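Local coordinates for transglutaminase-like domain-containing protein (Streptococcus suis, PDB 4XZ7) that probably acts as a transglutaminase, cross-linking proteins through glutamine side chains, and serves as a homodimeric virulence factor that helps the bacterium resist phagocytosis, at residues D97-G109 against I158-Y170. Sequence-based numbering, arbitrary orientation.
Sequences DYHNQMRELRFSG and IYSHGLTVDNKYY
A short parallel β-bridge joins strand 106-107 to the far end of the long, interrupted strand 157-167, while helix 95-101 packs beside the earlier half of that strand. Two backbone bonds make the bridge: V165 N donates to R106 O at 2.8 Å, and S108 N donates to V165 O at 3.1 Å. Next to it a water accepts from R106 N and donates to L163 O. V165 and F107 point to the same face of the sheet, where V165 CG2 sits over the centre of the phenyl ring, 3.8 Å from its centroid; the ring also meets F191 of the second subunit. At the helix, Y98 OH and H161 NE2 share a hydrogen bond of 2.8 Å, the two rings meeting rim to rim with planes at 74°. The imidazole is held from its other nitrogen too, since H161 ND1 donates to G162 O, and M102 CE lies at its edge. Between these ends, L163 CD1 touches M102 SD at 3.8 Å, and both its methyls lie against one face of the R106 guanidinium. Bends at chi2 (106°) and chi3 (47°) fold R106 back so that NH2 reaches Q101 OE1 at 2.9 Å. A second water bridges S108 OG and D166 OD2, whose carboxylate also accepts from N185 and V186 of the second subunit. This end of the parallel strand pair, in a mixed β-sheet, thus forms part of the dimer interface.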
loop_
_atom_site.group_PDB
_atom_site.type_symbol
_atom_site.label_atom_id
_atom_site.label_comp_id
_atom_site.label_asym_id
_atom_site.label_seq_id
_atom_site.Cartn_x
_atom_site.Cartn_y
_atom_site.Cartn_z
ATOM N N ASP B 97 -24.883 -14.169 -26.141
ATOM C CA ASP B 97 -23.781 -13.264 -25.841
ATOM C C ASP B 97 -23.350 -13.407 -24.378
ATOM O O ASP B 97 -22.155 -13.481 -24.063
ATOM C CB ASP B 97 -24.199 -11.821 -26.148
ATOM C CG ASP B 97 -23.084 -10.814 -25.919
ATOM O OD1 ASP B 97 -21.904 -11.140 -26.189
ATOM O OD2 ASP B 97 -23.394 -9.681 -25.479
ATOM N N TYR B 98 -24.327 -13.447 -23.481
ATOM C CA TYR B 98 -24.025 -13.545 -22.060
ATOM C C TYR B 98 -23.244 -14.820 -21.783
ATOM O O TYR B 98 -22.243 -14.807 -21.062
ATOM C CB TYR B 98 -25.306 -13.515 -21.226
ATOM C CG TYR B 98 -25.099 -13.909 -19.782
ATOM C CD1 TYR B 98 -24.549 -13.021 -18.872
ATOM C CD2 TYR B 98 -25.469 -15.171 -19.325
ATOM C CE1 TYR B 98 -24.368 -13.381 -17.544
ATOM C CE2 TYR B 98 -25.288 -15.540 -18.014
ATOM C CZ TYR B 98 -24.735 -14.645 -17.127
ATOM O OH TYR B 98 -24.552 -15.018 -15.819
ATOM N N HIS B 99 -23.680 -15.918 -22.391
ATOM C CA HIS B 99 -23.046 -17.196 -22.099
ATOM C C HIS B 99 -21.670 -17.277 -22.750
ATOM O O HIS B 99 -20.747 -17.858 -22.181
ATOM C CB HIS B 99 -23.960 -18.351 -22.509
ATOM C CG HIS B 99 -25.185 -18.453 -21.651
ATOM N ND1 HIS B 99 -26.429 -18.026 -22.068
ATOM C CD2 HIS B 99 -25.345 -18.880 -20.375
ATOM C CE1 HIS B 99 -27.305 -18.211 -21.097
ATOM N NE2 HIS B 99 -26.673 -18.727 -20.058
ATOM N N ASN B 100 -21.505 -16.653 -23.906
ATOM C CA ASN B 100 -20.165 -16.490 -24.442
ATOM C C ASN B 100 -19.269 -15.803 -23.419
ATOM O O ASN B 100 -18.136 -16.216 -23.179
ATOM C CB ASN B 100 -20.187 -15.683 -25.736
ATOM C CG ASN B 100 -20.889 -16.407 -26.860
ATOM O OD1 ASN B 100 -20.948 -17.639 -26.882
ATOM N ND2 ASN B 100 -21.427 -15.643 -27.807
ATOM N N GLN B 101 -19.802 -14.760 -22.801
ATOM C CA GLN B 101 -19.027 -13.907 -21.916
ATOM C C GLN B 101 -18.606 -14.599 -20.604
ATOM O O GLN B 101 -17.551 -14.300 -20.046
ATOM C CB GLN B 101 -19.837 -12.650 -21.615
ATOM C CG GLN B 101 -19.011 -11.420 -21.419
ATOM C CD GLN B 101 -18.782 -10.682 -22.703
ATOM O OE1 GLN B 101 -17.861 -9.882 -22.811
ATOM N NE2 GLN B 101 -19.630 -10.936 -23.691
ATOM N N MET B 102 -19.438 -15.516 -20.120
ATOM C CA MET B 102 -19.198 -16.210 -18.857
ATOM C C MET B 102 -18.578 -17.609 -19.030
ATOM O O MET B 102 -18.481 -18.374 -18.061
ATOM C CB MET B 102 -20.516 -16.338 -18.068
ATOM C CG MET B 102 -21.215 -15.022 -17.775
ATOM S SD MET B 102 -20.110 -13.836 -16.995
ATOM C CE MET B 102 -19.644 -14.755 -15.534
ATOM N N ARG B 103 -18.164 -17.951 -20.247
ATOM C CA ARG B 103 -17.649 -19.299 -20.510
ATOM C C ARG B 103 -16.379 -19.605 -19.715
ATOM O O ARG B 103 -16.183 -20.705 -19.200
ATOM C CB ARG B 103 -17.370 -19.489 -22.005
ATOM C CG ARG B 103 -17.247 -20.946 -22.408
ATOM C CD ARG B 103 -17.021 -21.103 -23.907
ATOM N NE ARG B 103 -17.874 -20.214 -24.693
ATOM C CZ ARG B 103 -19.178 -20.399 -24.893
ATOM N NH1 ARG B 103 -19.862 -19.532 -25.629
ATOM N NH2 ARG B 103 -19.803 -21.441 -24.358
ATOM N N GLU B 104 -15.519 -18.607 -19.627
ATOM C CA GLU B 104 -14.237 -18.752 -18.971
ATOM C C GLU B 104 -14.143 -17.626 -17.961
ATOM O O GLU B 104 -14.583 -16.515 -18.240
ATOM C CB GLU B 104 -13.098 -18.703 -20.007
ATOM C CG GLU B 104 -11.681 -18.481 -19.464
ATOM C CD GLU B 104 -10.596 -18.692 -20.536
ATOM O OE1 GLU B 104 -9.544 -18.004 -20.491
ATOM O OE2 GLU B 104 -10.793 -19.559 -21.420
ATOM N N LEU B 105 -13.613 -17.915 -16.780
ATOM C CA LEU B 105 -13.357 -16.860 -15.807
ATOM C C LEU B 105 -12.555 -15.750 -16.475
ATOM O O LEU B 105 -11.611 -16.022 -17.214
ATOM C CB LEU B 105 -12.588 -17.388 -14.601
ATOM C CG LEU B 105 -13.203 -18.416 -13.660
ATOM C CD1 LEU B 105 -12.291 -18.498 -12.447
ATOM C CD2 LEU B 105 -14.612 -18.027 -13.239
ATOM N N ARG B 106 -12.939 -14.513 -16.197
ATOM C CA ARG B 106 -12.266 -13.320 -16.712
ATOM C C ARG B 106 -11.476 -12.654 -15.592
ATOM O O ARG B 106 -12.065 -12.171 -14.630
ATOM C CB ARG B 106 -13.301 -12.354 -17.275
ATOM C CG ARG B 106 -12.763 -11.022 -17.719
ATOM C CD ARG B 106 -12.736 -10.961 -19.229
ATOM N NE ARG B 106 -13.993 -11.414 -19.824
ATOM C CZ ARG B 106 -14.866 -10.614 -20.435
ATOM N NH1 ARG B 106 -14.630 -9.308 -20.532
ATOM N NH2 ARG B 106 -15.976 -11.125 -20.955
ATOM N N PHE B 107 -10.152 -12.652 -15.690
ATOM C CA PHE B 107 -9.318 -12.141 -14.608
ATOM C C PHE B 107 -9.058 -10.647 -14.770
ATOM O O PHE B 107 -8.820 -10.173 -15.879
ATOM C CB PHE B 107 -7.985 -12.913 -14.536
ATOM C CG PHE B 107 -8.104 -14.242 -13.848
ATOM C CD1 PHE B 107 -8.552 -15.362 -14.544
ATOM C CD2 PHE B 107 -7.804 -14.365 -12.503
ATOM C CE1 PHE B 107 -8.684 -16.585 -13.905
ATOM C CE2 PHE B 107 -7.927 -15.577 -11.864
ATOM C CZ PHE B 107 -8.377 -16.694 -12.565
ATOM N N SER B 108 -9.095 -9.928 -13.649
ATOM C CA SER B 108 -8.984 -8.472 -13.620
ATOM C C SER B 108 -7.765 -7.937 -14.377
ATOM O O SER B 108 -7.875 -7.001 -15.160
ATOM C CB SER B 108 -8.937 -7.990 -12.165
ATOM O OG SER B 108 -9.001 -6.581 -12.084
ATOM N N GLY B 109 -6.607 -8.536 -14.134
ATOM C CA GLY B 109 -5.376 -8.094 -14.771
ATOM C C GLY B 109 -5.300 -8.218 -16.292
ATOM O O GLY B 109 -4.429 -7.603 -16.924
ATOM N N ILE B 158 -33.181 -4.551 -14.765
ATOM C CA ILE B 158 -31.790 -4.712 -15.176
ATOM C C ILE B 158 -31.053 -5.504 -14.119
ATOM O O ILE B 158 -31.062 -5.122 -12.956
ATOM C CB ILE B 158 -31.083 -3.355 -15.378
ATOM C CG1 ILE B 158 -31.779 -2.547 -16.475
ATOM C CG2 ILE B 158 -29.637 -3.572 -15.764
ATOM C CD1 ILE B 158 -31.225 -1.133 -16.647
ATOM N N TYR B 159 -30.428 -6.606 -14.533
ATOM C CA TYR B 159 -29.736 -7.515 -13.619
ATOM C C TYR B 159 -28.247 -7.369 -13.806
ATOM O O TYR B 159 -27.795 -7.113 -14.913
ATOM C CB TYR B 159 -30.132 -8.980 -13.878
ATOM C CG TYR B 159 -31.620 -9.257 -13.727
ATOM C CD1 TYR B 159 -32.130 -9.760 -12.543
ATOM C CD2 TYR B 159 -32.510 -9.015 -14.785
ATOM C CE1 TYR B 159 -33.468 -10.021 -12.402
ATOM C CE2 TYR B 159 -33.846 -9.276 -14.657
ATOM C CZ TYR B 159 -34.324 -9.773 -13.468
ATOM O OH TYR B 159 -35.670 -10.020 -13.334
ATOM N N SER B 160 -27.488 -7.593 -12.742
ATOM C CA SER B 160 -26.058 -7.266 -12.725
ATOM C C SER B 160 -25.293 -8.257 -11.880
ATOM O O SER B 160 -25.796 -8.701 -10.855
ATOM C CB SER B 160 -25.827 -5.859 -12.141
ATOM O OG SER B 160 -26.417 -4.843 -12.932
ATOM N N HIS B 161 -24.067 -8.578 -12.276
ATOM C CA HIS B 161 -23.176 -9.274 -11.340
ATOM C C HIS B 161 -21.739 -9.154 -11.834
ATOM O O HIS B 161 -21.496 -8.676 -12.936
ATOM C CB HIS B 161 -23.582 -10.751 -11.146
ATOM C CG HIS B 161 -23.474 -11.594 -12.390
ATOM N ND1 HIS B 161 -22.272 -11.847 -13.016
ATOM C CD2 HIS B 161 -24.412 -12.274 -13.096
ATOM C CE1 HIS B 161 -22.475 -12.624 -14.071
ATOM N NE2 HIS B 161 -23.766 -12.889 -14.150
ATOM N N GLY B 162 -20.795 -9.577 -11.002
ATOM C CA GLY B 162 -19.391 -9.484 -11.334
ATOM C C GLY B 162 -19.067 -10.136 -12.654
ATOM O O GLY B 162 -19.620 -11.185 -12.988
ATOM N N LEU B 163 -18.194 -9.487 -13.418
ATOM C CA LEU B 163 -17.669 -10.059 -14.643
ATOM C C LEU B 163 -16.228 -10.512 -14.419
ATOM O O LEU B 163 -15.880 -11.631 -14.757
ATOM C CB LEU B 163 -17.733 -9.060 -15.805
ATOM C CG LEU B 163 -17.169 -9.561 -17.140
ATOM C CD1 LEU B 163 -17.787 -10.904 -17.534
ATOM C CD2 LEU B 163 -17.410 -8.544 -18.233
ATOM N N THR B 164 -15.396 -9.644 -13.843
ATOM C CA THR B 164 -14.010 -10.020 -13.563
ATOM C C THR B 164 -13.880 -10.663 -12.186
ATOM O O THR B 164 -14.619 -10.333 -11.251
ATOM C CB THR B 164 -13.054 -8.816 -13.611
ATOM O OG1 THR B 164 -13.511 -7.848 -12.671
ATOM C CG2 THR B 164 -13.016 -8.183 -15.018
ATOM N N VAL B 165 -12.933 -11.584 -12.078
ATOM C CA VAL B 165 -12.584 -12.175 -10.802
ATOM C C VAL B 165 -11.218 -11.636 -10.387
ATOM O O VAL B 165 -10.399 -11.263 -11.234
ATOM C CB VAL B 165 -12.578 -13.729 -10.871
ATOM C CG1 VAL B 165 -13.937 -14.229 -11.313
ATOM C CG2 VAL B 165 -11.519 -14.225 -11.817
ATOM N N ASP B 166 -10.996 -11.555 -9.083
ATOM C CA ASP B 166 -9.742 -11.045 -8.558
ATOM C C ASP B 166 -9.562 -11.638 -7.176
ATOM O O ASP B 166 -10.473 -12.285 -6.640
ATOM C CB ASP B 166 -9.755 -9.511 -8.488
ATOM C CG ASP B 166 -8.356 -8.898 -8.516
ATOM O OD1 ASP B 166 -7.356 -9.631 -8.352
ATOM O OD2 ASP B 166 -8.268 -7.665 -8.695
ATOM N N ASN B 167 -8.369 -11.443 -6.628
ATOM C CA ASN B 167 -8.100 -11.616 -5.204
ATOM C C ASN B 167 -9.300 -11.170 -4.393
ATOM O O ASN B 167 -9.793 -10.061 -4.595
ATOM C CB ASN B 167 -6.837 -10.789 -4.871
ATOM C CG ASN B 167 -6.294 -11.062 -3.508
ATOM O OD1 ASN B 167 -7.039 -11.136 -2.542
ATOM N ND2 ASN B 167 -4.963 -11.177 -3.410
ATOM N N LYS B 168 -9.814 -12.011 -3.496
ATOM C CA LYS B 168 -11.037 -11.631 -2.807
ATOM C C LYS B 168 -10.797 -10.464 -1.826
ATOM O O LYS B 168 -11.741 -9.804 -1.393
ATOM C CB LYS B 168 -11.643 -12.841 -2.080
ATOM C CG LYS B 168 -10.955 -13.237 -0.774
ATOM C CD LYS B 168 -11.606 -14.496 -0.160
ATOM C CE LYS B 168 -11.079 -14.761 1.241
ATOM N NZ LYS B 168 -11.712 -15.924 1.903
ATOM N N TYR B 169 -9.538 -10.191 -1.491
ATOM C CA TYR B 169 -9.263 -9.072 -0.595
ATOM C C TYR B 169 -8.979 -7.758 -1.322
ATOM O O TYR B 169 -8.370 -6.857 -0.744
ATOM C CB TYR B 169 -8.100 -9.404 0.336
ATOM C CG TYR B 169 -8.414 -10.530 1.300
ATOM C CD1 TYR B 169 -9.333 -10.359 2.325
ATOM C CD2 TYR B 169 -7.798 -11.770 1.175
ATOM C CE1 TYR B 169 -9.635 -11.401 3.212
ATOM C CE2 TYR B 169 -8.090 -12.812 2.052
ATOM C CZ TYR B 169 -8.988 -12.626 3.062
ATOM O OH TYR B 169 -9.237 -13.664 3.917
ATOM N N TYR B 170 -9.455 -7.625 -2.559
ATOM C CA TYR B 170 -9.216 -6.417 -3.379
ATOM C C TYR B 170 -9.520 -5.095 -2.667
ATOM O O TYR B 170 -8.747 -4.126 -2.751
ATOM C CB TYR B 170 -10.043 -6.490 -4.661
ATOM C CG TYR B 170 -9.922 -5.249 -5.514
ATOM C CD1 TYR B 170 -10.773 -4.164 -5.339
ATOM C CD2 TYR B 170 -8.956 -5.166 -6.492
ATOM C CE1 TYR B 170 -10.626 -3.009 -6.111
ATOM C CE2 TYR B 170 -8.817 -4.033 -7.273
ATOM C CZ TYR B 170 -9.653 -2.964 -7.079
ATOM O OH TYR B 170 -9.507 -1.851 -7.873
HETATM O O HOH W 1 -15.488 -14.212 -14.909
HETATM O O HOH W 2 -10.282 -6.326 -9.730
#